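Local coordinates for cell division control protein 45 cdc45 putative (Entamoeba histolytica, PDB 6CC2), which probably supports DNA replication as the Cdc45 component of the CMG helicase, and may switch between conformations to regulate that role, at residues 420-425 and 464-469; 266-271 and 305-310; 62-67 and 93-98; 231-236 and 249-254. All coordinates share one frame; numbering follows the deposited sequence.

Contact 1: 420-425 and 464-469; sequences CFNEAN and KWLPFI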
loop_
_atom_site.group_PDB
_atom_site.type_symbol
_atom_site.label_atom_id
_atom_site.label_comp_id
_atom_site.label_asym_id
_atom_site.label_seq_id
_atom_site.Cartn_x
_atom_site.Cartn_y
_atom_site.Cartn_z
ATOM N N CYS A 420 22.568 1.792 -13.405
ATOM C CA CYS A 420 21.453 0.865 -13.236
ATOM C C CYS A 420 21.480 -0.186 -14.336
ATOM O O CYS A 420 21.588 0.146 -15.524
ATOM C CB CYS A 420 20.122 1.616 -13.252
ATOM S SG CYS A 420 18.725 0.661 -12.612
ATOM N N PHE A 421 21.399 -1.453 -13.938
ATOM C CA PHE A 421 21.468 -2.561 -14.880
ATOM C C PHE A 421 20.403 -3.607 -14.569
ATOM O O PHE A 421 19.938 -3.730 -13.436
ATOM C CB PHE A 421 22.831 -3.244 -14.858
ATOM C CG PHE A 421 23.984 -2.316 -15.108
ATOM C CD1 PHE A 421 24.388 -2.030 -16.403
ATOM C CD2 PHE A 421 24.669 -1.737 -14.051
ATOM C CE1 PHE A 421 25.450 -1.177 -16.639
ATOM C CE2 PHE A 421 25.734 -0.883 -14.283
ATOM C CZ PHE A 421 26.121 -0.603 -15.578
ATOM N N ASN A 422 20.035 -4.379 -15.600
ATOM C CA ASN A 422 19.156 -5.550 -15.445
ATOM C C ASN A 422 20.047 -6.787 -15.451
ATOM O O ASN A 422 20.705 -7.106 -16.441
ATOM C CB ASN A 422 18.106 -5.587 -16.558
ATOM C CG ASN A 422 17.287 -6.865 -16.574
ATOM O OD1 ASN A 422 17.613 -7.852 -15.919
ATOM N ND2 ASN A 422 16.210 -6.850 -17.355
ATOM N N GLU A 423 20.118 -7.467 -14.312
ATOM C CA GLU A 423 20.993 -8.617 -14.161
ATOM C C GLU A 423 20.157 -9.867 -14.384
ATOM O O GLU A 423 19.382 -10.270 -13.516
ATOM C CB GLU A 423 21.664 -8.607 -12.790
ATOM C CG GLU A 423 22.603 -7.420 -12.606
ATOM C CD GLU A 423 23.740 -7.407 -13.634
ATOM O OE1 GLU A 423 24.207 -8.487 -14.031
ATOM O OE2 GLU A 423 24.146 -6.307 -14.050
ATOM N N ALA A 424 20.291 -10.441 -15.575
ATOM C CA ALA A 424 19.761 -11.765 -15.908
ATOM C C ALA A 424 18.248 -11.856 -15.753
ATOM O O ALA A 424 17.701 -12.956 -15.566
ATOM C CB ALA A 424 20.443 -12.844 -15.061
ATOM N N ASN A 425 17.551 -10.731 -15.861
ATOM C CA ASN A 425 16.104 -10.690 -15.648
ATOM C C ASN A 425 15.716 -11.290 -14.304
ATOM O O ASN A 425 14.651 -11.878 -14.148
ATOM C CB ASN A 425 15.364 -11.389 -16.780
ATOM C CG ASN A 425 15.423 -10.608 -18.052
ATOM O OD1 ASN A 425 15.135 -9.414 -18.055
ATOM N ND2 ASN A 425 15.829 -11.251 -19.119
ATOM N N LYS A 464 8.822 -4.167 -18.103
ATOM C CA LYS A 464 9.366 -5.405 -17.568
ATOM C C LYS A 464 9.492 -5.225 -16.060
ATOM O O LYS A 464 10.347 -4.452 -15.623
ATOM C CB LYS A 464 10.724 -5.708 -18.194
ATOM C CG LYS A 464 11.497 -6.874 -17.552
ATOM C CD LYS A 464 10.796 -8.200 -17.680
ATOM C CE LYS A 464 11.724 -9.342 -17.274
ATOM N NZ LYS A 464 11.036 -10.662 -17.233
ATOM N N TRP A 465 8.665 -5.924 -15.281
ATOM C CA TRP A 465 8.664 -5.777 -13.831
ATOM C C TRP A 465 9.674 -6.720 -13.194
ATOM O O TRP A 465 9.679 -7.922 -13.477
ATOM C CB TRP A 465 7.255 -6.030 -13.269
ATOM C CG TRP A 465 6.381 -4.889 -13.596
ATOM C CD1 TRP A 465 5.756 -4.636 -14.779
ATOM C CD2 TRP A 465 6.081 -3.781 -12.735
ATOM N NE1 TRP A 465 5.076 -3.432 -14.704
ATOM C CE2 TRP A 465 5.272 -2.890 -13.463
ATOM C CE3 TRP A 465 6.456 -3.448 -11.436
ATOM C CZ2 TRP A 465 4.786 -1.711 -12.916
ATOM C CZ3 TRP A 465 5.980 -2.264 -10.896
ATOM C CH2 TRP A 465 5.164 -1.411 -11.647
ATOM N N LEU A 466 10.540 -6.159 -12.370
ATOM C CA LEU A 466 11.575 -6.876 -11.652
ATOM C C LEU A 466 11.692 -6.317 -10.249
ATOM O O LEU A 466 11.386 -5.141 -10.014
ATOM C CB LEU A 466 12.938 -6.742 -12.355
ATOM C CG LEU A 466 13.044 -7.462 -13.683
ATOM C CD1 LEU A 466 14.306 -7.014 -14.371
ATOM C CD2 LEU A 466 13.041 -8.995 -13.470
ATOM N N PRO A 467 12.166 -7.124 -9.304
ATOM C CA PRO A 467 12.602 -6.571 -8.022
ATOM C C PRO A 467 13.826 -5.700 -8.242
ATOM O O PRO A 467 14.481 -5.757 -9.289
ATOM C CB PRO A 467 12.893 -7.816 -7.176
ATOM C CG PRO A 467 13.216 -8.877 -8.149
ATOM C CD PRO A 467 12.448 -8.563 -9.421
ATOM N N PHE A 468 14.078 -4.822 -7.279
ATOM C CA PHE A 468 15.067 -3.761 -7.429
ATOM C C PHE A 468 16.022 -3.759 -6.239
ATOM O O PHE A 468 15.580 -3.794 -5.085
ATOM C CB PHE A 468 14.378 -2.392 -7.547
ATOM C CG PHE A 468 15.240 -1.336 -8.149
ATOM C CD1 PHE A 468 16.158 -0.634 -7.376
ATOM C CD2 PHE A 468 15.118 -1.005 -9.487
ATOM C CE1 PHE A 468 16.953 0.333 -7.946
ATOM C CE2 PHE A 468 15.893 -0.025 -10.063
ATOM C CZ PHE A 468 16.837 0.635 -9.299
ATOM N N ILE A 469 17.322 -3.712 -6.524
ATOM C CA ILE A 469 18.365 -3.646 -5.501
ATOM C C ILE A 469 19.102 -2.329 -5.688
ATOM O O ILE A 469 19.624 -2.041 -6.777
ATOM C CB ILE A 469 19.329 -4.840 -5.569
ATOM C CG1 ILE A 469 18.575 -6.122 -5.244
ATOM C CG2 ILE A 469 20.485 -4.624 -4.566
ATOM C CD1 ILE A 469 19.337 -7.370 -5.482
#
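The ring of F468 receives the sulfur of C420 obliquely, neither squarely over a face nor at the edge: SG lies 4.8 Å from the ring centroid, 65° off the normal. This Cys sulfur-aromatic contact belongs to one of two C420 conformers and is tentative. Strands 419-423 and 468-474 belong to one mixed sheet but are not neighbours. Strand 427-432 runs between them and pairs with 419-423 as a beta hairpin, and C430 on it forms the disulfide with C420. L454 and A455 of helix 444-462 also touch F468. The second flat group is the amide of N422, and a methyl of L466 sits over one of its faces, CD1 being 3.5 Å from ND2 and nearly as close to CG and OD1. At the hairpin turn, N422 OD1 accepts from N425 N (2.9 Å) in an Asx motif, while N422 ND2 donates to N425 OD1 (2.9 Å, N-H...O 156°) from above the carbonyl plane. Two bonds thus fix the rotation of the N422 amide under L466. K464, bent at chi2 (63°), crosses N425 at about a right angle, its CE 3.5 Å from N425 OD1, while L466 CD2 rests 3.4 Å from N425 O.

Contact 2: 266-271 and 305-310; sequences TLYDSL and QAQQSY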
loop_
_atom_site.group_PDB
_atom_site.type_symbol
_atom_site.label_atom_id
_atom_site.label_comp_id
_atom_site.label_asym_id
_atom_site.label_seq_id
_atom_site.Cartn_x
_atom_site.Cartn_y
_atom_site.Cartn_z
ATOM N N THR A 266 -1.891 20.754 -7.634
ATOM C CA THR A 266 -2.008 21.565 -8.841
ATOM C C THR A 266 -2.090 20.627 -10.037
ATOM O O THR A 266 -1.590 19.504 -9.989
ATOM C CB THR A 266 -0.832 22.515 -9.054
ATOM O OG1 THR A 266 0.356 21.765 -9.387
ATOM C CG2 THR A 266 -0.551 23.376 -7.812
ATOM N N LEU A 267 -2.705 21.098 -11.127
ATOM C CA LEU A 267 -2.746 20.281 -12.338
ATOM C C LEU A 267 -1.341 19.922 -12.790
ATOM O O LEU A 267 -1.052 18.766 -13.115
ATOM C CB LEU A 267 -3.484 21.026 -13.441
ATOM C CG LEU A 267 -3.371 20.399 -14.838
ATOM C CD1 LEU A 267 -3.898 18.981 -14.845
ATOM C CD2 LEU A 267 -4.099 21.273 -15.873
ATOM N N TYR A 268 -0.448 20.913 -12.800
ATOM C CA TYR A 268 0.901 20.731 -13.312
ATOM C C TYR A 268 1.626 19.619 -12.576
ATOM O O TYR A 268 2.167 18.701 -13.198
ATOM C CB TYR A 268 1.656 22.052 -13.180
ATOM C CG TYR A 268 3.010 22.104 -13.832
ATOM C CD1 TYR A 268 3.150 22.485 -15.162
ATOM C CD2 TYR A 268 4.143 21.799 -13.113
ATOM C CE1 TYR A 268 4.386 22.557 -15.765
ATOM C CE2 TYR A 268 5.403 21.859 -13.712
ATOM C CZ TYR A 268 5.511 22.236 -15.036
ATOM O OH TYR A 268 6.742 22.296 -15.631
ATOM N N ASP A 269 1.650 19.689 -11.247
ATOM C CA ASP A 269 2.431 18.738 -10.478
ATOM C C ASP A 269 1.702 17.422 -10.267
ATOM O O ASP A 269 2.345 16.372 -10.222
ATOM C CB ASP A 269 2.810 19.364 -9.154
ATOM C CG ASP A 269 4.106 20.167 -9.260
ATOM O OD1 ASP A 269 5.008 19.715 -9.992
ATOM O OD2 ASP A 269 4.201 21.242 -8.655
ATOM N N SER A 270 0.371 17.434 -10.183
ATOM C CA SER A 270 -0.342 16.164 -10.065
ATOM C C SER A 270 -0.111 15.322 -11.307
ATOM O O SER A 270 0.184 14.125 -11.230
ATOM C CB SER A 270 -1.829 16.419 -9.829
ATOM O OG SER A 270 -2.541 15.192 -9.766
ATOM N N LEU A 271 -0.237 15.937 -12.476
ATOM C CA LEU A 271 -0.029 15.195 -13.716
ATOM C C LEU A 271 1.392 14.669 -13.824
ATOM O O LEU A 271 1.605 13.514 -14.196
ATOM C CB LEU A 271 -0.360 16.085 -14.918
ATOM C CG LEU A 271 -0.194 15.475 -16.299
ATOM C CD1 LEU A 271 -1.012 14.219 -16.463
ATOM C CD2 LEU A 271 -0.573 16.508 -17.358
ATOM N N GLN A 305 -2.093 29.217 -14.794
ATOM C CA GLN A 305 -3.282 28.470 -14.397
ATOM C C GLN A 305 -2.944 27.052 -13.975
ATOM O O GLN A 305 -3.483 26.553 -12.981
ATOM C CB GLN A 305 -4.301 28.451 -15.547
ATOM C CG GLN A 305 -5.055 29.780 -15.748
ATOM C CD GLN A 305 -6.110 30.028 -14.670
ATOM O OE1 GLN A 305 -6.838 29.121 -14.268
ATOM N NE2 GLN A 305 -6.195 31.269 -14.205
ATOM N N ALA A 306 -2.070 26.376 -14.725
ATOM C CA ALA A 306 -1.779 24.980 -14.431
ATOM C C ALA A 306 -1.028 24.828 -13.115
ATOM O O ALA A 306 -1.097 23.769 -12.480
ATOM C CB ALA A 306 -0.953 24.355 -15.559
ATOM N N GLN A 307 -0.302 25.862 -12.701
ATOM C CA GLN A 307 0.561 25.770 -11.526
ATOM C C GLN A 307 -0.034 26.411 -10.271
ATOM O O GLN A 307 0.614 26.399 -9.219
ATOM C CB GLN A 307 1.918 26.402 -11.833
ATOM C CG GLN A 307 2.723 25.612 -12.844
ATOM C CD GLN A 307 4.071 26.243 -13.130
ATOM O OE1 GLN A 307 4.256 27.427 -12.913
ATOM N NE2 GLN A 307 5.008 25.441 -13.617
ATOM N N GLN A 308 -1.239 26.944 -10.344
ATOM C CA GLN A 308 -1.914 27.326 -9.112
ATOM C C GLN A 308 -2.735 26.156 -8.591
ATOM O O GLN A 308 -2.904 25.128 -9.256
ATOM C CB GLN A 308 -2.785 28.550 -9.316
ATOM C CG GLN A 308 -4.005 28.326 -10.172
ATOM C CD GLN A 308 -4.800 29.613 -10.337
ATOM O OE1 GLN A 308 -4.541 30.403 -11.240
ATOM N NE2 GLN A 308 -5.759 29.834 -9.439
ATOM N N SER A 309 -3.216 26.291 -7.350
ATOM C CA SER A 309 -4.036 25.247 -6.746
ATOM C C SER A 309 -5.191 24.875 -7.677
ATOM O O SER A 309 -5.850 25.744 -8.250
ATOM C CB SER A 309 -4.574 25.740 -5.399
ATOM O OG SER A 309 -5.750 25.046 -5.037
ATOM N N TYR A 310 -5.403 23.571 -7.855
ATOM C CA TYR A 310 -6.482 23.110 -8.723
ATOM C C TYR A 310 -7.829 23.636 -8.260
ATOM O O TYR A 310 -8.710 23.925 -9.087
ATOM C CB TYR A 310 -6.471 21.590 -8.761
ATOM C CG TYR A 310 -7.436 20.987 -9.767
ATOM C CD1 TYR A 310 -7.113 20.945 -11.116
ATOM C CD2 TYR A 310 -8.642 20.460 -9.371
ATOM C CE1 TYR A 310 -7.973 20.386 -12.028
ATOM C CE2 TYR A 310 -9.508 19.890 -10.277
ATOM C CZ TYR A 310 -9.165 19.876 -11.610
ATOM O OH TYR A 310 -10.034 19.320 -12.528
HETATM O O HOH W 1 -4.127 23.511 -11.089
#
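Y268 carries this contact along its whole length against A306 and Q307. Its CB lies 3.3 Å from A306 O and packs on A306 CB as well; next, CG meets Q307 CG at 3.7 Å. Further out, the ring lies beneath the extended Q307 chain, which runs alongside it in the same direction. Q307 CG makes a CH-pi contact over the face, and Q307 NE2 stands 3.4 Å above the ring plane, over its centre. Because ring and amide planes are 85° apart, the amide stands upright on the face, which is consistent with an N-H directed at the pi cloud. The tyrosine OH at the tip is hydrogen-bonded to D293.

The backbone beneath is the first turn of helix 267-273, and each of its leading N-H groups has a different acceptor. Water 1 accepts from L267 N and donates to Q308 O (2.7 Å); Y268 N donates to A306 O (2.9 Å, N-H...O 157°); and T266, the N-cap, takes D269 N on OG1 (3.1 Å, 165°). The same T266 places its CG2 methyl 3.3 Å from Q308 O.

Helix 288-298 flanks the contact, with F292 meeting the Y268 ring and I296 touching both Y268 and A306, while F321 of helix 315-331 touches L267 and Y310.

Contact 3: 62-67 and 93-98; sequences ETLSRV and ELLGDI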
loop_
_atom_site.group_PDB
_atom_site.type_symbol
_atom_site.label_atom_id
_atom_site.label_comp_id
_atom_site.label_asym_id
_atom_site.label_seq_id
_atom_site.Cartn_x
_atom_site.Cartn_y
_atom_site.Cartn_z
ATOM N N GLU A 62 9.237 -12.573 11.822
ATOM C CA GLU A 62 10.029 -12.735 13.030
ATOM C C GLU A 62 9.381 -11.999 14.193
ATOM O O GLU A 62 9.307 -12.525 15.313
ATOM C CB GLU A 62 11.453 -12.227 12.802
ATOM C CG GLU A 62 12.168 -12.857 11.624
ATOM C CD GLU A 62 13.606 -12.381 11.505
ATOM O OE1 GLU A 62 14.210 -12.038 12.546
ATOM O OE2 GLU A 62 14.129 -12.345 10.370
ATOM N N THR A 63 8.950 -10.756 13.957
ATOM C CA THR A 63 8.275 -9.981 14.992
ATOM C C THR A 63 6.963 -10.644 15.398
ATOM O O THR A 63 6.674 -10.810 16.600
ATOM C CB THR A 63 8.020 -8.558 14.494
ATOM O OG1 THR A 63 9.277 -7.911 14.283
ATOM C CG2 THR A 63 7.199 -7.760 15.509
ATOM N N LEU A 64 6.165 -11.035 14.404
ATOM C CA LEU A 64 4.920 -11.741 14.682
ATOM C C LEU A 64 5.181 -12.933 15.596
ATOM O O LEU A 64 4.513 -13.100 16.622
ATOM C CB LEU A 64 4.268 -12.175 13.363
ATOM C CG LEU A 64 2.874 -12.803 13.511
ATOM C CD1 LEU A 64 2.030 -12.585 12.257
ATOM C CD2 LEU A 64 2.956 -14.285 13.807
ATOM N N SER A 65 6.171 -13.755 15.253
ATOM C CA SER A 65 6.450 -14.957 16.033
ATOM C C SER A 65 6.898 -14.609 17.447
ATOM O O SER A 65 6.489 -15.262 18.414
ATOM C CB SER A 65 7.514 -15.794 15.322
ATOM O OG SER A 65 7.759 -16.991 16.045
ATOM N N ARG A 66 7.724 -13.563 17.592
ATOM C CA ARG A 66 8.242 -13.201 18.904
ATOM C C ARG A 66 7.142 -12.682 19.818
ATOM O O ARG A 66 7.083 -13.057 20.994
ATOM C CB ARG A 66 9.354 -12.168 18.750
ATOM C CG ARG A 66 10.689 -12.788 18.330
ATOM C CD ARG A 66 11.827 -11.765 18.352
ATOM N NE ARG A 66 13.132 -12.392 18.160
ATOM C CZ ARG A 66 13.851 -12.340 17.040
ATOM N NH1 ARG A 66 13.409 -11.680 15.975
ATOM N NH2 ARG A 66 15.030 -12.952 16.990
ATOM N N VAL A 67 6.267 -11.806 19.305
ATOM C CA VAL A 67 5.187 -11.291 20.146
ATOM C C VAL A 67 4.215 -12.410 20.501
ATOM O O VAL A 67 3.766 -12.521 21.649
ATOM C CB VAL A 67 4.463 -10.122 19.451
ATOM C CG1 VAL A 67 3.221 -9.721 20.243
ATOM C CG2 VAL A 67 5.397 -8.946 19.264
ATOM N N GLU A 93 3.996 -24.359 11.509
ATOM C CA GLU A 93 5.449 -24.481 11.569
ATOM C C GLU A 93 6.076 -23.251 12.208
ATOM O O GLU A 93 7.025 -23.367 12.994
ATOM C CB GLU A 93 6.004 -24.704 10.167
ATOM C CG GLU A 93 7.518 -24.777 10.081
ATOM C CD GLU A 93 7.994 -25.164 8.692
ATOM O OE1 GLU A 93 8.593 -26.250 8.546
ATOM O OE2 GLU A 93 7.754 -24.387 7.742
ATOM N N LEU A 94 5.548 -22.069 11.898
ATOM C CA LEU A 94 6.125 -20.835 12.418
ATOM C C LEU A 94 5.944 -20.745 13.926
ATOM O O LEU A 94 6.903 -20.487 14.661
ATOM C CB LEU A 94 5.489 -19.626 11.721
ATOM C CG LEU A 94 5.992 -18.255 12.183
ATOM C CD1 LEU A 94 7.444 -18.058 11.748
ATOM C CD2 LEU A 94 5.120 -17.140 11.665
ATOM N N LEU A 95 4.727 -20.991 14.409
ATOM C CA LEU A 95 4.378 -20.675 15.786
ATOM C C LEU A 95 4.284 -21.873 16.710
ATOM O O LEU A 95 4.336 -21.685 17.928
ATOM C CB LEU A 95 3.043 -19.921 15.829
ATOM C CG LEU A 95 2.987 -18.669 14.963
ATOM C CD1 LEU A 95 1.578 -18.078 14.983
ATOM C CD2 LEU A 95 4.003 -17.638 15.421
ATOM N N GLY A 96 4.134 -23.082 16.177
ATOM C CA GLY A 96 4.025 -24.266 17.015
ATOM C C GLY A 96 2.770 -24.310 17.861
ATOM O O GLY A 96 1.666 -24.431 17.327
ATOM N N ASP A 97 2.929 -24.219 19.184
ATOM C CA ASP A 97 1.802 -24.270 20.111
ATOM C C ASP A 97 0.758 -23.217 19.769
ATOM O O ASP A 97 0.943 -22.032 20.057
ATOM C CB ASP A 97 2.282 -24.088 21.554
ATOM C CG ASP A 97 2.716 -25.394 22.194
ATOM O OD1 ASP A 97 2.084 -26.434 21.912
ATOM O OD2 ASP A 97 3.688 -25.379 22.981
ATOM N N ILE A 98 -0.352 -23.651 19.176
ATOM C CA ILE A 98 -1.341 -22.748 18.595
ATOM C C ILE A 98 -2.743 -23.208 18.965
ATOM O O ILE A 98 -3.709 -22.442 18.867
ATOM C CB ILE A 98 -1.190 -22.690 17.063
ATOM C CG1 ILE A 98 0.132 -22.045 16.663
ATOM C CG2 ILE A 98 -2.360 -21.967 16.429
ATOM C CD1 ILE A 98 0.383 -22.127 15.177
HETATM O O HOH W 2 9.043 -18.828 14.793
#
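L64 sets one methyl, CD2, against two leucine methyls of the other helix: it lies 3.9 Å from L95 CD2 and 4.2 Å from L94 CD2. The L64 side chain crosses that of L95 at about a right angle. The first torsion of L64, -174°, sets CG beside its own carbonyl carbon and brings the branch to the 93-95 turn. L95 uses the same CD2 methyl a second time, pressing it 3.7 Å from CA of S65; S65 and L95 are the residues whose CA atoms lie nearest each other across the two segments. L94 adds its other branch, with CD1 4.2 Å from S65 CB.

Helix 61-71 is the helix of a beta-alpha-beta crossover joining parallel strands 53-57 and 77-83, with strand 24-29 between them in the sheet; helix 91-95 follows strand 77-83 on the way to strand 102-106. Since L64 and L95 both touch F82 of strand 77-83, the two helices meet on one side of the sheet.

Polar contact is indirect. S65 OG is 3.9 Å from L94 O, and water 2 fills the step, lying 2.6 Å from S65 OG and donating to L94 O at 2.7 Å. Directly after L95, G96 leaves the helix with positive phi (66°). On the side of helix 61-71 turned from this contact, R66 NH1 forms a salt bridge with E62 OE1, one turn back, at 3.5 Å.

Contact 4: 231-236 and 249-254; sequences DNLQLE and TPMCVK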
loop_
_atom_site.group_PDB
_atom_site.type_symbol
_atom_site.label_atom_id
_atom_site.label_comp_id
_atom_site.label_asym_id
_atom_site.label_seq_id
_atom_site.Cartn_x
_atom_site.Cartn_y
_atom_site.Cartn_z
ATOM N N ASP A 231 -24.450 -0.528 -4.819
ATOM C CA ASP A 231 -25.635 -1.346 -4.686
ATOM C C ASP A 231 -26.138 -1.339 -3.245
ATOM O O ASP A 231 -27.338 -1.204 -3.001
ATOM C CB ASP A 231 -25.344 -2.787 -5.128
ATOM C CG ASP A 231 -25.186 -2.929 -6.650
ATOM O OD1 ASP A 231 -25.440 -1.960 -7.383
ATOM O OD2 ASP A 231 -24.799 -4.026 -7.108
ATOM N N ASN A 232 -25.226 -1.488 -2.278
ATOM C CA ASN A 232 -25.684 -1.613 -0.897
ATOM C C ASN A 232 -26.110 -0.276 -0.294
ATOM O O ASN A 232 -26.971 -0.258 0.608
ATOM C CB ASN A 232 -24.605 -2.256 -0.042
ATOM C CG ASN A 232 -24.561 -3.759 -0.215
ATOM O OD1 ASN A 232 -25.332 -4.489 0.405
ATOM N ND2 ASN A 232 -23.670 -4.229 -1.083
ATOM N N LEU A 233 -25.559 0.825 -0.773
ATOM C CA LEU A 233 -25.954 2.154 -0.332
ATOM C C LEU A 233 -26.962 2.808 -1.258
ATOM O O LEU A 233 -27.397 3.929 -0.979
ATOM C CB LEU A 233 -24.733 3.060 -0.199
ATOM C CG LEU A 233 -23.730 2.676 0.901
ATOM C CD1 LEU A 233 -22.488 3.493 0.822
ATOM C CD2 LEU A 233 -24.382 2.840 2.263
ATOM N N GLN A 234 -27.369 2.123 -2.330
ATOM C CA GLN A 234 -28.341 2.632 -3.292
ATOM C C GLN A 234 -27.940 4.013 -3.821
ATOM O O GLN A 234 -28.737 4.953 -3.861
ATOM C CB GLN A 234 -29.744 2.649 -2.675
ATOM C CG GLN A 234 -30.334 1.265 -2.510
ATOM C CD GLN A 234 -30.580 0.574 -3.843
ATOM O OE1 GLN A 234 -31.451 0.964 -4.599
ATOM N NE2 GLN A 234 -29.776 -0.446 -4.138
ATOM N N LEU A 235 -26.701 4.116 -4.262
ATOM C CA LEU A 235 -26.174 5.341 -4.836
ATOM C C LEU A 235 -26.287 5.305 -6.362
ATOM O O LEU A 235 -26.618 4.283 -6.968
ATOM C CB LEU A 235 -24.726 5.554 -4.423
ATOM C CG LEU A 235 -24.457 5.647 -2.912
ATOM C CD1 LEU A 235 -22.975 5.688 -2.640
ATOM C CD2 LEU A 235 -25.162 6.860 -2.335
ATOM N N GLU A 236 -26.062 6.460 -6.967
ATOM C CA GLU A 236 -25.924 6.597 -8.411
ATOM C C GLU A 236 -24.532 7.139 -8.717
ATOM O O GLU A 236 -23.980 7.933 -7.948
ATOM C CB GLU A 236 -26.985 7.530 -8.988
ATOM C CG GLU A 236 -28.409 7.007 -8.867
ATOM C CD GLU A 236 -29.433 7.974 -9.426
ATOM O OE1 GLU A 236 -29.067 9.140 -9.693
ATOM O OE2 GLU A 236 -30.604 7.569 -9.600
ATOM N N THR A 249 -26.721 12.683 0.182
ATOM C CA THR A 249 -26.197 11.546 0.926
ATOM C C THR A 249 -24.843 11.893 1.534
ATOM O O THR A 249 -24.115 12.738 0.997
ATOM C CB THR A 249 -26.070 10.338 -0.006
ATOM O OG1 THR A 249 -25.253 10.688 -1.128
ATOM C CG2 THR A 249 -27.463 9.880 -0.502
ATOM N N PRO A 250 -24.493 11.300 2.683
ATOM C CA PRO A 250 -23.194 11.606 3.301
ATOM C C PRO A 250 -22.007 11.030 2.577
ATOM O O PRO A 250 -20.872 11.409 2.909
ATOM C CB PRO A 250 -23.305 10.976 4.701
ATOM C CG PRO A 250 -24.391 9.967 4.565
ATOM C CD PRO A 250 -25.380 10.594 3.624
HETATM N N MSE A 251 -22.224 10.088 1.659
HETATM C CA MSE A 251 -21.181 9.541 0.801
HETATM C C MSE A 251 -21.774 9.492 -0.602
HETATM O O MSE A 251 -23.003 9.484 -0.750
HETATM C CB MSE A 251 -20.736 8.151 1.261
HETATM C CG MSE A 251 -20.079 8.131 2.650
HETATM SE SE MSE A 251 -19.895 6.333 3.429
HETATM C CE MSE A 251 -21.744 6.011 3.893
ATOM N N CYS A 252 -20.920 9.443 -1.626
ATOM C CA CYS A 252 -21.403 9.347 -2.997
ATOM C C CYS A 252 -20.275 8.848 -3.887
ATOM O O CYS A 252 -19.136 8.701 -3.454
ATOM C CB CYS A 252 -21.938 10.692 -3.482
ATOM S SG CYS A 252 -20.643 11.919 -3.726
ATOM N N VAL A 253 -20.618 8.604 -5.154
ATOM C CA VAL A 253 -19.678 8.137 -6.166
ATOM C C VAL A 253 -19.840 9.002 -7.400
ATOM O O VAL A 253 -20.967 9.261 -7.840
ATOM C CB VAL A 253 -19.932 6.658 -6.526
ATOM C CG1 VAL A 253 -19.079 6.241 -7.711
ATOM C CG2 VAL A 253 -19.654 5.776 -5.336
ATOM N N LYS A 254 -18.720 9.420 -7.987
ATOM C CA LYS A 254 -18.768 10.116 -9.265
ATOM C C LYS A 254 -17.597 9.663 -10.123
ATOM O O LYS A 254 -16.546 9.278 -9.601
ATOM C CB LYS A 254 -18.741 11.641 -9.120
ATOM C CG LYS A 254 -17.513 12.198 -8.485
ATOM C CD LYS A 254 -17.420 13.712 -8.698
ATOM C CE LYS A 254 -16.707 14.047 -9.989
ATOM N NZ LYS A 254 -16.399 15.499 -10.102
HETATM O O HOH W 3 -23.548 8.809 -5.570
#
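This is a helix-end-to-strand packing contact: the C-terminal cap of helix 219-233 lays two leucines, L233 and L235, against strand 251-257, the middle strand of a small mixed sheet. The helix closes in a Schellman motif, with Q234 at positive phi (53°) and L235 N reaching back to I230 O. A side-chain bond reinforces the turn: Q234 NE2 donates to D231 O (2.8 Å, N-H...O 154°) on a lone pair in the carbonyl plane.

This reversal turns L235 onto the strand, where its branches divide the work. CD1 meets C252 CA at 4.0 Å and the V253 CG2 methyl just beyond, while CD2 lies 3.7 Å from M251 O and also approaches T249 OG1, which donates to M251 O (2.6 Å). L233 CD1 meets CE of the selenomethionine M251 at 4.0 Å; these side chains cross at about a right angle, M251 being bent at chi3 (-74°). W202 of helix 199-213 also touches M251.

The next step in the chain is strand 237-238, which runs parallel to 251-257 and shares a backbone bond between L238 and V253. Before that pairing, water 3 donates to E236 O (2.6 Å) and accepts from V253 N (3.0 Å). The chemistry implies apolar grip from the leucines and one water bridging the backbones just before they pair directly, while the carbonyl facing L235 is satisfied within its own segment by T249.

Overall arrangement
Along the chain the contacts come in series, 3, 4, 2, then 1, none enclosing another. Contact 3 sits beside the N-terminal parallel sheet, contact 4 at the small mixed sheet around strand 251-257, contact 2 in the helical region that follows, and contact 1 in the C-terminal mixed sheet. Contacts 2 and 4 approach most closely, with nearest atoms about 8 Å apart, and helix 267-273 comes directly after strand 251-257. Contacts 2 and 3 lie on opposite sides of the chain's centre, their centres about 49 Å apart; contacts 1 and 4 are likewise opposed, at about 43 Å. No two touch; each lies in a separate part of a single chain.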